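Local coordinates for protein DJ-1 homolog D (Arabidopsis thaliana, PDB 4OGG), which belongs to the DJ-1/PfpI family and carries two domains of that family in tandem, placing it in the class I glutaminase-like clan, at residues C9-E14 / P37-G42; D15-V20 / E174-F179; Q26-T31 / Q219-Q224; K327-P332 / R353-G358. All coordinates share one frame; numbering follows the deposited sequence.

Contact 1: C9-E14 / P37-G42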
loop_
_atom_site.group_PDB
_atom_site.type_symbol
_atom_site.label_atom_id
_atom_site.label_comp_id
_atom_site.label_asym_id
_atom_site.label_seq_id
_atom_site.Cartn_x
_atom_site.Cartn_y
_atom_site.Cartn_z
ATOM N N CYS C 9 -5.343 21.412 -13.757
ATOM C CA CYS C 9 -5.253 20.190 -12.960
ATOM C C CYS C 9 -6.191 19.073 -13.398
ATOM O O CYS C 9 -7.135 19.289 -14.159
ATOM C CB CYS C 9 -5.530 20.511 -11.486
ATOM S SG CYS C 9 -4.472 21.794 -10.788
ATOM N N GLY C 10 -5.915 17.875 -12.891
ATOM C CA GLY C 10 -6.729 16.716 -13.201
ATOM C C GLY C 10 -6.437 15.611 -12.203
ATOM O O GLY C 10 -5.449 15.679 -11.465
ATOM N N ASP C 11 -7.288 14.593 -12.165
ATOM C CA ASP C 11 -7.069 13.488 -11.243
ATOM C C ASP C 11 -5.828 12.705 -11.653
ATOM O O ASP C 11 -5.638 12.378 -12.823
ATOM C CB ASP C 11 -8.291 12.567 -11.203
ATOM C CG ASP C 11 -9.507 13.238 -10.590
ATOM O OD1 ASP C 11 -9.383 14.388 -10.120
ATOM O OD2 ASP C 11 -10.587 12.614 -10.574
ATOM N N TYR C 12 -4.988 12.425 -10.665
ATOM C CA TYR C 12 -3.742 11.700 -10.858
ATOM C C TYR C 12 -2.668 12.487 -11.603
ATOM O O TYR C 12 -1.792 11.921 -12.260
ATOM C CB TYR C 12 -4.017 10.336 -11.498
ATOM C CG TYR C 12 -4.639 9.385 -10.491
ATOM C CD1 TYR C 12 -3.908 8.944 -9.386
ATOM C CD2 TYR C 12 -5.965 8.974 -10.608
ATOM C CE1 TYR C 12 -4.480 8.117 -8.420
ATOM C CE2 TYR C 12 -6.552 8.146 -9.642
ATOM C CZ TYR C 12 -5.802 7.724 -8.554
ATOM O OH TYR C 12 -6.370 6.919 -7.593
ATOM N N MET C 13 -2.740 13.810 -11.496
ATOM C CA MET C 13 -1.699 14.645 -12.080
ATOM C C MET C 13 -0.528 14.349 -11.136
ATOM O O MET C 13 -0.747 13.914 -10.002
ATOM C CB MET C 13 -2.099 16.123 -12.005
ATOM C CG MET C 13 -2.379 16.628 -10.602
ATOM S SD MET C 13 -3.063 18.303 -10.603
ATOM C CE MET C 13 -3.935 18.298 -9.065
ATOM N N GLU C 14 0.707 14.562 -11.577
ATOM C CA GLU C 14 1.855 14.268 -10.718
ATOM C C GLU C 14 1.910 15.271 -9.565
ATOM O O GLU C 14 1.915 16.483 -9.785
ATOM C CB GLU C 14 3.147 14.297 -11.542
ATOM C CG GLU C 14 4.158 13.216 -11.148
ATOM C CD GLU C 14 4.875 13.501 -9.839
ATOM O OE1 GLU C 14 5.426 12.550 -9.248
ATOM O OE2 GLU C 14 4.914 14.670 -9.405
ATOM N N PRO C 37 -11.612 20.225 -14.926
ATOM C CA PRO C 37 -12.938 20.122 -15.550
ATOM C C PRO C 37 -13.905 19.287 -14.720
ATOM O O PRO C 37 -13.532 18.253 -14.168
ATOM C CB PRO C 37 -12.636 19.495 -16.914
ATOM C CG PRO C 37 -11.367 18.707 -16.660
ATOM C CD PRO C 37 -10.570 19.664 -15.803
ATOM N N GLY C 38 -15.145 19.752 -14.618
ATOM C CA GLY C 38 -16.146 19.024 -13.860
ATOM C C GLY C 38 -16.070 19.195 -12.355
ATOM O O GLY C 38 -16.858 18.597 -11.623
ATOM N N LYS C 39 -15.128 20.005 -11.880
ATOM C CA LYS C 39 -14.981 20.228 -10.447
ATOM C C LYS C 39 -15.016 21.710 -10.113
ATOM O O LYS C 39 -14.747 22.553 -10.968
ATOM C CB LYS C 39 -13.676 19.605 -9.936
ATOM C CG LYS C 39 -13.621 18.099 -10.131
ATOM C CD LYS C 39 -12.492 17.439 -9.353
ATOM C CE LYS C 39 -12.564 15.925 -9.515
ATOM N NZ LYS C 39 -11.607 15.197 -8.634
ATOM N N LYS C 40 -15.348 22.017 -8.863
ATOM C CA LYS C 40 -15.440 23.399 -8.414
ATOM C C LYS C 40 -14.414 23.696 -7.332
ATOM O O LYS C 40 -13.809 22.781 -6.769
ATOM C CB LYS C 40 -16.840 23.678 -7.861
ATOM C CG LYS C 40 -17.977 23.233 -8.767
ATOM C CD LYS C 40 -19.332 23.604 -8.176
ATOM C CE LYS C 40 -19.524 23.004 -6.790
ATOM N NZ LYS C 40 -20.870 23.327 -6.230
ATOM N N ALA C 41 -14.221 24.979 -7.043
ATOM C CA ALA C 41 -13.279 25.387 -6.013
ATOM C C ALA C 41 -13.660 24.676 -4.723
ATOM O O ALA C 41 -14.838 24.601 -4.367
ATOM C CB ALA C 41 -13.331 26.898 -5.815
ATOM N N GLY C 42 -12.658 24.155 -4.026
ATOM C CA GLY C 42 -12.917 23.443 -2.793
ATOM C C GLY C 42 -12.868 21.940 -3.001
ATOM O O GLY C 42 -12.631 21.194 -2.052
HETATM O O HOH W 1 -12.494 12.742 -8.576
#

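Contact 2: D15-V20 / E174-F179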
loop_
_atom_site.group_PDB
_atom_site.type_symbol
_atom_site.label_atom_id
_atom_site.label_comp_id
_atom_site.label_asym_id
_atom_site.label_seq_id
_atom_site.Cartn_x
_atom_site.Cartn_y
_atom_site.Cartn_z
ATOM N N ASP C 15 1.951 14.751 -8.340
ATOM C CA ASP C 15 1.949 15.576 -7.132
ATOM C C ASP C 15 2.966 16.722 -7.104
ATOM O O ASP C 15 2.612 17.855 -6.787
ATOM C CB ASP C 15 2.124 14.682 -5.892
ATOM C CG ASP C 15 1.512 15.291 -4.637
ATOM O OD1 ASP C 15 0.813 16.323 -4.747
ATOM O OD2 ASP C 15 1.716 14.736 -3.537
ATOM N N TYR C 16 4.226 16.442 -7.418
ATOM C CA TYR C 16 5.227 17.508 -7.420
ATOM C C TYR C 16 4.942 18.537 -8.509
ATOM O O TYR C 16 5.100 19.741 -8.302
ATOM C CB TYR C 16 6.634 16.957 -7.684
ATOM C CG TYR C 16 7.357 16.344 -6.505
ATOM C CD1 TYR C 16 6.982 16.620 -5.191
ATOM C CD2 TYR C 16 8.481 15.540 -6.712
ATOM C CE1 TYR C 16 7.710 16.113 -4.111
ATOM C CE2 TYR C 16 9.213 15.037 -5.648
ATOM C CZ TYR C 16 8.827 15.325 -4.355
ATOM O OH TYR C 16 9.570 14.831 -3.309
ATOM N N GLU C 17 4.526 18.049 -9.671
ATOM C CA GLU C 17 4.284 18.910 -10.816
ATOM C C GLU C 17 3.149 19.914 -10.673
ATOM O O GLU C 17 3.052 20.860 -11.453
ATOM C CB GLU C 17 4.139 18.037 -12.060
ATOM C CG GLU C 17 5.497 17.488 -12.481
ATOM C CD GLU C 17 5.425 16.233 -13.321
ATOM O OE1 GLU C 17 4.549 16.143 -14.199
ATOM O OE2 GLU C 17 6.269 15.338 -13.108
ATOM N N VAL C 18 2.295 19.724 -9.675
ATOM C CA VAL C 18 1.242 20.704 -9.449
ATOM C C VAL C 18 1.618 21.560 -8.239
ATOM O O VAL C 18 1.537 22.792 -8.283
ATOM C CB VAL C 18 -0.154 20.050 -9.207
ATOM C CG1 VAL C 18 -0.091 19.041 -8.069
ATOM C CG2 VAL C 18 -1.186 21.147 -8.888
ATOM N N MET C 19 2.069 20.916 -7.167
ATOM C CA MET C 19 2.394 21.650 -5.952
ATOM C C MET C 19 3.608 22.568 -6.008
ATOM O O MET C 19 3.562 23.668 -5.464
ATOM C CB MET C 19 2.538 20.687 -4.768
ATOM C CG MET C 19 2.499 21.387 -3.416
ATOM S SD MET C 19 1.004 22.397 -3.189
ATOM C CE MET C 19 -0.092 21.225 -2.366
ATOM N N VAL C 20 4.692 22.139 -6.646
ATOM C CA VAL C 20 5.875 22.991 -6.704
ATOM C C VAL C 20 5.574 24.310 -7.424
ATOM O O VAL C 20 5.818 25.382 -6.878
ATOM C CB VAL C 20 7.073 22.265 -7.367
ATOM C CG1 VAL C 20 8.264 23.213 -7.471
ATOM C CG2 VAL C 20 7.467 21.054 -6.527
ATOM N N GLU C 174 12.430 17.096 -12.370
ATOM C CA GLU C 174 13.819 17.426 -12.088
ATOM C C GLU C 174 14.222 18.709 -12.809
ATOM O O GLU C 174 15.261 19.301 -12.512
ATOM C CB GLU C 174 14.739 16.272 -12.492
ATOM C CG GLU C 174 14.715 15.135 -11.487
ATOM C CD GLU C 174 14.939 15.638 -10.066
ATOM O OE1 GLU C 174 15.988 16.270 -9.812
ATOM O OE2 GLU C 174 14.064 15.409 -9.203
ATOM N N GLY C 175 13.391 19.138 -13.754
ATOM C CA GLY C 175 13.674 20.360 -14.486
ATOM C C GLY C 175 12.902 21.548 -13.927
ATOM O O GLY C 175 12.934 22.638 -14.501
ATOM N N HIS C 176 12.213 21.349 -12.804
ATOM C CA HIS C 176 11.431 22.425 -12.199
ATOM C C HIS C 176 12.163 23.759 -12.031
ATOM O O HIS C 176 11.598 24.810 -12.320
ATOM C CB HIS C 176 10.879 22.018 -10.826
ATOM C CG HIS C 176 9.602 21.232 -10.879
ATOM N ND1 HIS C 176 8.683 21.358 -11.898
ATOM C CD2 HIS C 176 9.061 20.361 -9.994
ATOM C CE1 HIS C 176 7.632 20.600 -11.639
ATOM N NE2 HIS C 176 7.836 19.985 -10.488
ATOM N N PRO C 177 13.422 23.739 -11.547
ATOM C CA PRO C 177 14.146 25.005 -11.367
ATOM C C PRO C 177 14.165 25.916 -12.597
ATOM O O PRO C 177 13.681 27.053 -12.546
ATOM C CB PRO C 177 15.545 24.547 -10.955
ATOM C CG PRO C 177 15.258 23.289 -10.170
ATOM C CD PRO C 177 14.227 22.601 -11.064
ATOM N N GLU C 178 14.724 25.420 -13.693
ATOM C CA GLU C 178 14.805 26.201 -14.925
ATOM C C GLU C 178 13.419 26.394 -15.543
ATOM O O GLU C 178 13.129 27.434 -16.127
ATOM C CB GLU C 178 15.742 25.516 -15.926
ATOM C CG GLU C 178 15.762 26.181 -17.295
ATOM C CD GLU C 178 16.766 25.560 -18.250
ATOM O OE1 GLU C 178 17.133 24.380 -18.063
ATOM O OE2 GLU C 178 17.180 26.254 -19.202
ATOM N N PHE C 179 12.567 25.382 -15.393
ATOM C CA PHE C 179 11.200 25.411 -15.912
ATOM C C PHE C 179 10.470 26.618 -15.333
ATOM O O PHE C 179 9.932 27.455 -16.059
ATOM C CB PHE C 179 10.485 24.120 -15.500
ATOM C CG PHE C 179 9.050 24.019 -15.967
ATOM C CD1 PHE C 179 8.738 23.984 -17.321
ATOM C CD2 PHE C 179 8.019 23.875 -15.039
ATOM C CE1 PHE C 179 7.414 23.798 -17.751
ATOM C CE2 PHE C 179 6.695 23.691 -15.452
ATOM C CZ PHE C 179 6.391 23.650 -16.812
#

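Contact 3: Q26-T31 / Q219-Q224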
loop_
_atom_site.group_PDB
_atom_site.type_symbol
_atom_site.label_atom_id
_atom_site.label_comp_id
_atom_site.label_asym_id
_atom_site.label_seq_id
_atom_site.Cartn_x
_atom_site.Cartn_y
_atom_site.Cartn_z
ATOM N N GLN C 26 3.435 31.368 -6.158
ATOM C CA GLN C 26 2.799 32.200 -5.146
ATOM C C GLN C 26 3.871 32.875 -4.294
ATOM O O GLN C 26 3.764 34.057 -3.969
ATOM C CB GLN C 26 1.878 31.356 -4.263
ATOM C CG GLN C 26 0.552 31.033 -4.924
ATOM C CD GLN C 26 -0.378 30.271 -4.010
ATOM O OE1 GLN C 26 -0.240 29.063 -3.830
ATOM N NE2 GLN C 26 -1.328 30.978 -3.418
ATOM N N ALA C 27 4.911 32.128 -3.943
ATOM C CA ALA C 27 5.983 32.687 -3.128
ATOM C C ALA C 27 6.634 33.868 -3.837
ATOM O O ALA C 27 7.143 34.786 -3.189
ATOM C CB ALA C 27 7.030 31.622 -2.826
ATOM N N PHE C 28 6.601 33.846 -5.166
ATOM C CA PHE C 28 7.205 34.906 -5.962
ATOM C C PHE C 28 6.275 36.080 -6.231
ATOM O O PHE C 28 6.608 36.972 -7.014
ATOM C CB PHE C 28 7.713 34.349 -7.293
ATOM C CG PHE C 28 8.656 33.190 -7.146
ATOM C CD1 PHE C 28 9.367 32.990 -5.966
ATOM C CD2 PHE C 28 8.853 32.307 -8.203
ATOM C CE1 PHE C 28 10.260 31.926 -5.840
ATOM C CE2 PHE C 28 9.746 31.243 -8.086
ATOM C CZ PHE C 28 10.450 31.054 -6.901
ATOM N N GLY C 29 5.111 36.072 -5.593
ATOM C CA GLY C 29 4.168 37.163 -5.761
ATOM C C GLY C 29 3.154 37.004 -6.874
ATOM O O GLY C 29 2.539 37.980 -7.298
ATOM N N ILE C 30 2.971 35.780 -7.354
ATOM C CA ILE C 30 2.018 35.527 -8.426
ATOM C C ILE C 30 0.752 34.902 -7.859
ATOM O O ILE C 30 0.826 34.005 -7.023
ATOM C CB ILE C 30 2.604 34.550 -9.476
ATOM C CG1 ILE C 30 3.871 35.143 -10.096
ATOM C CG2 ILE C 30 1.572 34.260 -10.560
ATOM C CD1 ILE C 30 4.629 34.178 -10.990
ATOM N N THR C 31 -0.407 35.388 -8.295
ATOM C CA THR C 31 -1.672 34.823 -7.838
ATOM C C THR C 31 -1.901 33.597 -8.707
ATOM O O THR C 31 -1.849 33.689 -9.930
ATOM C CB THR C 31 -2.836 35.810 -8.032
ATOM O OG1 THR C 31 -2.648 36.939 -7.172
ATOM C CG2 THR C 31 -4.169 35.141 -7.706
ATOM N N GLN C 219 15.972 27.012 -5.910
ATOM C CA GLN C 219 16.810 26.744 -7.074
ATOM C C GLN C 219 16.258 27.492 -8.285
ATOM O O GLN C 219 17.013 27.903 -9.167
ATOM C CB GLN C 219 16.837 25.252 -7.404
ATOM C CG GLN C 219 17.630 24.391 -6.436
ATOM C CD GLN C 219 17.628 22.936 -6.850
ATOM O OE1 GLN C 219 16.569 22.353 -7.089
ATOM N NE2 GLN C 219 18.814 22.340 -6.940
ATOM N N ALA C 220 14.938 27.654 -8.333
ATOM C CA ALA C 220 14.301 28.344 -9.455
ATOM C C ALA C 220 14.710 29.813 -9.516
ATOM O O ALA C 220 14.757 30.411 -10.595
ATOM C CB ALA C 220 12.791 28.234 -9.348
ATOM N N LEU C 221 14.997 30.386 -8.353
ATOM C CA LEU C 221 15.408 31.781 -8.263
ATOM C C LEU C 221 16.849 31.931 -8.740
ATOM O O LEU C 221 17.277 33.024 -9.106
ATOM C CB LEU C 221 15.283 32.275 -6.818
ATOM C CG LEU C 221 13.866 32.394 -6.251
ATOM C CD1 LEU C 221 13.919 32.556 -4.743
ATOM C CD2 LEU C 221 13.155 33.574 -6.894
ATOM N N GLY C 222 17.591 30.826 -8.733
ATOM C CA GLY C 222 18.976 30.860 -9.168
ATOM C C GLY C 222 19.971 30.551 -8.063
ATOM O O GLY C 222 21.184 30.596 -8.279
ATOM N N CYS C 223 19.463 30.226 -6.879
ATOM C CA CYS C 223 20.315 29.915 -5.734
ATOM C C CYS C 223 20.979 28.549 -5.855
ATOM O O CYS C 223 20.466 27.648 -6.522
ATOM C CB CYS C 223 19.497 29.928 -4.437
ATOM S SG CYS C 223 18.585 31.444 -4.083
ATOM N N GLN C 224 22.134 28.407 -5.214
ATOM C CA GLN C 224 22.834 27.130 -5.198
ATOM C C GLN C 224 22.285 26.482 -3.935
ATOM O O GLN C 224 22.450 27.017 -2.838
ATOM C CB GLN C 224 24.347 27.337 -5.070
ATOM C CG GLN C 224 25.143 26.048 -4.880
ATOM C CD GLN C 224 24.901 25.033 -5.983
ATOM O OE1 GLN C 224 24.995 25.353 -7.168
ATOM N NE2 GLN C 224 24.599 23.799 -5.597
#

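Contact 4: K327-P332 / R353-G358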
loop_
_atom_site.group_PDB
_atom_site.type_symbol
_atom_site.label_atom_id
_atom_site.label_comp_id
_atom_site.label_asym_id
_atom_site.label_seq_id
_atom_site.Cartn_x
_atom_site.Cartn_y
_atom_site.Cartn_z
ATOM N N LYS C 327 10.697 34.178 18.987
ATOM C CA LYS C 327 9.289 33.991 18.648
ATOM C C LYS C 327 9.197 33.130 17.394
ATOM O O LYS C 327 9.895 33.382 16.412
ATOM C CB LYS C 327 8.612 35.340 18.386
ATOM C CG LYS C 327 8.688 36.331 19.542
ATOM C CD LYS C 327 7.911 37.602 19.217
ATOM C CE LYS C 327 8.082 38.663 20.298
ATOM N NZ LYS C 327 9.493 39.138 20.404
ATOM N N CYS C 328 8.341 32.114 17.422
ATOM C CA CYS C 328 8.199 31.240 16.265
ATOM C C CYS C 328 6.974 30.343 16.344
ATOM O O CYS C 328 6.350 30.196 17.397
ATOM C CB CYS C 328 9.446 30.361 16.112
ATOM S SG CYS C 328 9.650 29.108 17.419
ATOM N N THR C 329 6.632 29.750 15.206
ATOM C CA THR C 329 5.506 28.837 15.133
ATOM C C THR C 329 6.076 27.484 14.718
ATOM O O THR C 329 7.285 27.341 14.545
ATOM C CB THR C 329 4.466 29.295 14.094
ATOM O OG1 THR C 329 3.283 28.494 14.217
ATOM C CG2 THR C 329 5.017 29.158 12.680
ATOM N N ALA C 330 5.202 26.499 14.566
ATOM C CA ALA C 330 5.610 25.157 14.164
ATOM C C ALA C 330 4.343 24.334 14.029
ATOM O O ALA C 330 3.242 24.853 14.216
ATOM C CB ALA C 330 6.521 24.542 15.223
ATOM N N TYR C 331 4.484 23.058 13.697
ATOM C CA TYR C 331 3.309 22.210 13.592
ATOM C C TYR C 331 2.645 22.319 14.963
ATOM O O TYR C 331 3.331 22.319 15.983
ATOM C CB TYR C 331 3.704 20.757 13.312
ATOM C CG TYR C 331 2.507 19.884 13.014
ATOM C CD1 TYR C 331 1.747 20.089 11.861
ATOM C CD2 TYR C 331 2.090 18.906 13.912
ATOM C CE1 TYR C 331 0.598 19.345 11.612
ATOM C CE2 TYR C 331 0.940 18.155 13.675
ATOM C CZ TYR C 331 0.197 18.382 12.523
ATOM O OH TYR C 331 -0.955 17.667 12.292
ATOM N N PRO C 332 1.306 22.428 15.007
ATOM C CA PRO C 332 0.591 22.544 16.281
ATOM C C PRO C 332 1.169 21.717 17.429
ATOM O O PRO C 332 1.451 22.246 18.502
ATOM C CB PRO C 332 -0.826 22.135 15.905
ATOM C CG PRO C 332 -0.963 22.748 14.537
ATOM C CD PRO C 332 0.356 22.374 13.879
ATOM N N ARG C 353 0.060 30.297 7.419
ATOM C CA ARG C 353 0.722 31.522 7.851
ATOM C C ARG C 353 2.126 31.219 8.376
ATOM O O ARG C 353 2.349 30.202 9.037
ATOM C CB ARG C 353 -0.108 32.206 8.944
ATOM C CG ARG C 353 0.533 33.455 9.534
ATOM C CD ARG C 353 -0.201 33.920 10.790
ATOM N NE ARG C 353 -1.521 34.478 10.515
ATOM C CZ ARG C 353 -1.729 35.591 9.819
ATOM N NH1 ARG C 353 -0.701 36.266 9.323
ATOM N NH2 ARG C 353 -2.965 36.032 9.623
ATOM N N CYS C 354 3.076 32.094 8.060
ATOM C CA CYS C 354 4.450 31.939 8.526
ATOM C C CYS C 354 4.873 33.204 9.258
ATOM O O CYS C 354 4.277 34.266 9.076
ATOM C CB CYS C 354 5.404 31.669 7.361
ATOM S SG CYS C 354 5.272 29.996 6.696
ATOM N N PHE C 355 5.905 33.085 10.083
ATOM C CA PHE C 355 6.384 34.217 10.861
ATOM C C PHE C 355 7.882 34.430 10.719
ATOM O O PHE C 355 8.645 33.490 10.485
ATOM C CB PHE C 355 6.053 34.001 12.340
ATOM C CG PHE C 355 4.588 33.827 12.622
ATOM C CD1 PHE C 355 3.745 34.929 12.714
ATOM C CD2 PHE C 355 4.052 32.558 12.813
ATOM C CE1 PHE C 355 2.390 34.772 12.995
ATOM C CE2 PHE C 355 2.699 32.386 13.094
ATOM C CZ PHE C 355 1.866 33.496 13.187
ATOM N N THR C 356 8.296 35.682 10.867
ATOM C CA THR C 356 9.702 36.040 10.793
ATOM C C THR C 356 10.096 36.725 12.096
ATOM O O THR C 356 9.463 37.695 12.514
ATOM C CB THR C 356 9.989 37.004 9.617
ATOM O OG1 THR C 356 9.793 36.319 8.372
ATOM C CG2 THR C 356 11.422 37.523 9.689
ATOM N N ASP C 357 11.131 36.197 12.740
ATOM C CA ASP C 357 11.639 36.753 13.988
ATOM C C ASP C 357 13.133 36.917 13.797
ATOM O O ASP C 357 13.901 35.971 13.977
ATOM C CB ASP C 357 11.357 35.809 15.163
ATOM C CG ASP C 357 11.977 36.297 16.464
ATOM O OD1 ASP C 357 11.795 37.486 16.804
ATOM O OD2 ASP C 357 12.644 35.491 17.151
ATOM N N GLY C 358 13.544 38.122 13.418
ATOM C CA GLY C 358 14.954 38.361 13.186
ATOM C C GLY C 358 15.409 37.503 12.025
ATOM O O GLY C 358 14.874 37.613 10.923
#

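Contact 1: C9-E14 / P37-G42
Lys39 reaches across to Asp11 in a buried salt bridge between two loops. From a CB that points toward 9-14, CG turns beside the backbone N (chi1 -62°), and from there the chain runs fully extended. The side chain also touches Leu68 and, on the second subunit, Gln249. CE is the first atom to meet the aspartate, 3.6 Å from Asp11 OD1. Beyond it, Lys39 NZ lies 2.8 Å from Asp11 OD1, taking the syn lone pair, on the side of the other oxygen. A water closes the ring: it accepts from Lys39 NZ at 2.6 Å and donates to Asp11 OD2 at 2.8 Å. The ammonium also donates to Ser44 O, and Asp11 OD2 accepts from Gln249 N of the second subunit, so both ends of the bridge have further partners. A lysine suits this place because its length carries a charge to a carboxylate set back in a turn. Beside it, Pro37 CD rests against Cys9 O at 3.8 Å, a van der Waals touch of a ring CH2 on a carbonyl oxygen. Asp11 stands in a type II turn from Gly10 to Met13, closed by Met13 N to Gly10 O. The turn leads into strand 13-14, which pairs in parallel with strand 44-51, while Pro37 leans on helix 90-94 and Cys9 on helix 15-27, with the second subunit lying over the salt bridge.

Contact 2: D15-V20 / E174-F179
His176 thrusts its imidazole from the first turn of helix 176-186 against one side of helix 15-27, where Tyr16, Glu17 and Val20 receive it. The ring arrives end-on: NE2 and CE1 lead, with Glu17 CA near the ring plane at its edge, 3.7 Å from His176 NE2. Val20 comes from the opposite direction and meets the ring obliquely. With Val20 CG1 anti to the backbone N (chi1 177°), both methyls, CG1 and CG2, lie on the same side of the ring plane, each 3.9 Å from His176 CD2. A beta-branched valine fits here because it presents a short, broad apolar surface to the imidazole. Glu17 crosses the ring at about a right angle, its carboxylate plane turned 74° from the imidazole; it touches through its methylene, Glu17 CG standing 3.9 Å from His176 CE1. The carboxylate itself travels on, with Glu17 OE1 receiving a weak bond from Gly87 N and OE2 lying near the modified cysteine at position 118, without a decided bond. Tyr16 adds its carbonyl, while its ring leads away to stack with His257.

The chemistry is therefore mainly van der Waals. Although Tyr16 O sits 3.5 Å from His176 NE2, the pair does not qualify as a hydrogen bond, and that carbonyl already accepts from Val20 N within the helix. Glu17 OE2 is 5.6 Å from His176 NE2, too far for an ion pair, so the imidazole packs against helix 15-27 by shape.

Contact 3: Q26-T31 / Q219-Q224
Phe28 and Leu221 meet through a CH-pi interaction, the chief element of a wholly apolar contact. The leucine methyl CD2 sits over one face of the phenylalanine ring, 3.9 Å from its centroid and 27° off the normal, displaced toward the rim. The displacement is toward the CE1 side, the shortest approach being Leu221 CD2 to Phe28 CE1 at 3.5 Å. The side chains come from opposite directions; Leu221 CG, set beside its backbone N (chi1 -68°), also presses on the rim, 3.7 Å from Phe28 CZ.

Plain apolar packing supplies the second kind of interaction. Ala220 CB approaches the ring at its edge, 4.4 Å from Phe28 CZ, its single methyl small enough to let the helix end come close. Ile180 and Val184 of helix 176-186 also pack on Phe28, while Met377 and Val384 touch both Phe28 and Leu221, extending one hydrophobic cluster.

Backbone bonds shape the two ends that carry these side chains. Gly29 N returns to Gln26 O at 2.9 Å and Gly222 N to Gln219 O at 3.0 Å. Each glycine takes a positive phi that residues with a side chain seldom adopt, so the residue type fits the turn. Both are Schellman motifs: helix 15-27 ends before Phe28, with Gly29 as its C-prime residue, and helix 208-221 ends at Leu221, with Gly222 in that role. Matching helix ends from the two DJ-1/PfpI halves of the chain thus pack together, an arrangement consistent with a tandem-repeat protein whose halves meet along equivalent surfaces.

Contact 4: K327-P332 / R353-G358
Asp357 turns its carboxylate back to Lys327 because CG lies opposite its backbone N (chi1 175°), whereas Phe355, two residues earlier on the same side of the strand, carries CG beside its N (chi1 -59°) and so brings its ring edge to Thr329. The aspartate accepts from the backbone: Lys327 N to Asp357 OD2 is 3.0 Å, with an N-H...O angle of 159°. The donor comes from above the carboxylate plane rather than within it. Packing is tight behind this bond, with Asp357 CB only 3.1 Å from Lys327 O. A short acid suits the site, since it can reach a main-chain amide beside it, and the same OD2 forms a salt bridge with Arg326 NE.

Strand 355-357 is one of the two edge strands, within this chain, of the second six-stranded mixed sheet, antiparallel to strand 360-362, while strand 327-328 pairs instead with strand 344-345 in a small parallel sheet. A backbone-to-side-chain bond and side-chain packing, rather than a backbone ladder, join the two. Of the Lys327 side chain it is CB that touches, 4.0 Å from Asp357 CG; the chain bends at its end, and Lys327 NZ stays 4.6 Å from Asp357 OD1, beyond salt-bridge range.

At the other end Thr329 meets Phe355 at about a right angle. Thr329 CB and CG2 both lie 3.5 Å from Phe355 CD2, at the ring edge, with the methyl in the ring plane. Threonine serves both demands of this place: its methyl abuts the edge of the phenyl ring, while OG1 hydrogen bonds to Leu346 O.

Contacts 1, 2 and 3 follow one another along helix 15-27 and its flanks. Contact 1 touches contact 2 where Met13 SD packs 3.7 Å from Val18 CB, and contact 2 touches contact 3 where Pro177 O meets Ala220 CB at 3.5 Å; the centres of contacts 2 and 3 are about 12 Å apart. Contact 2 adjoins the modified cysteine at position 118 through Glu17. Contact 4 stands apart in the second DJ-1/PfpI half of the chain, with its centre about 31 Å from that of contact 1 and 20 Å from that of contact 3. There Tyr331 meets the ring of His312, which follows the second modified cysteine, at position 311.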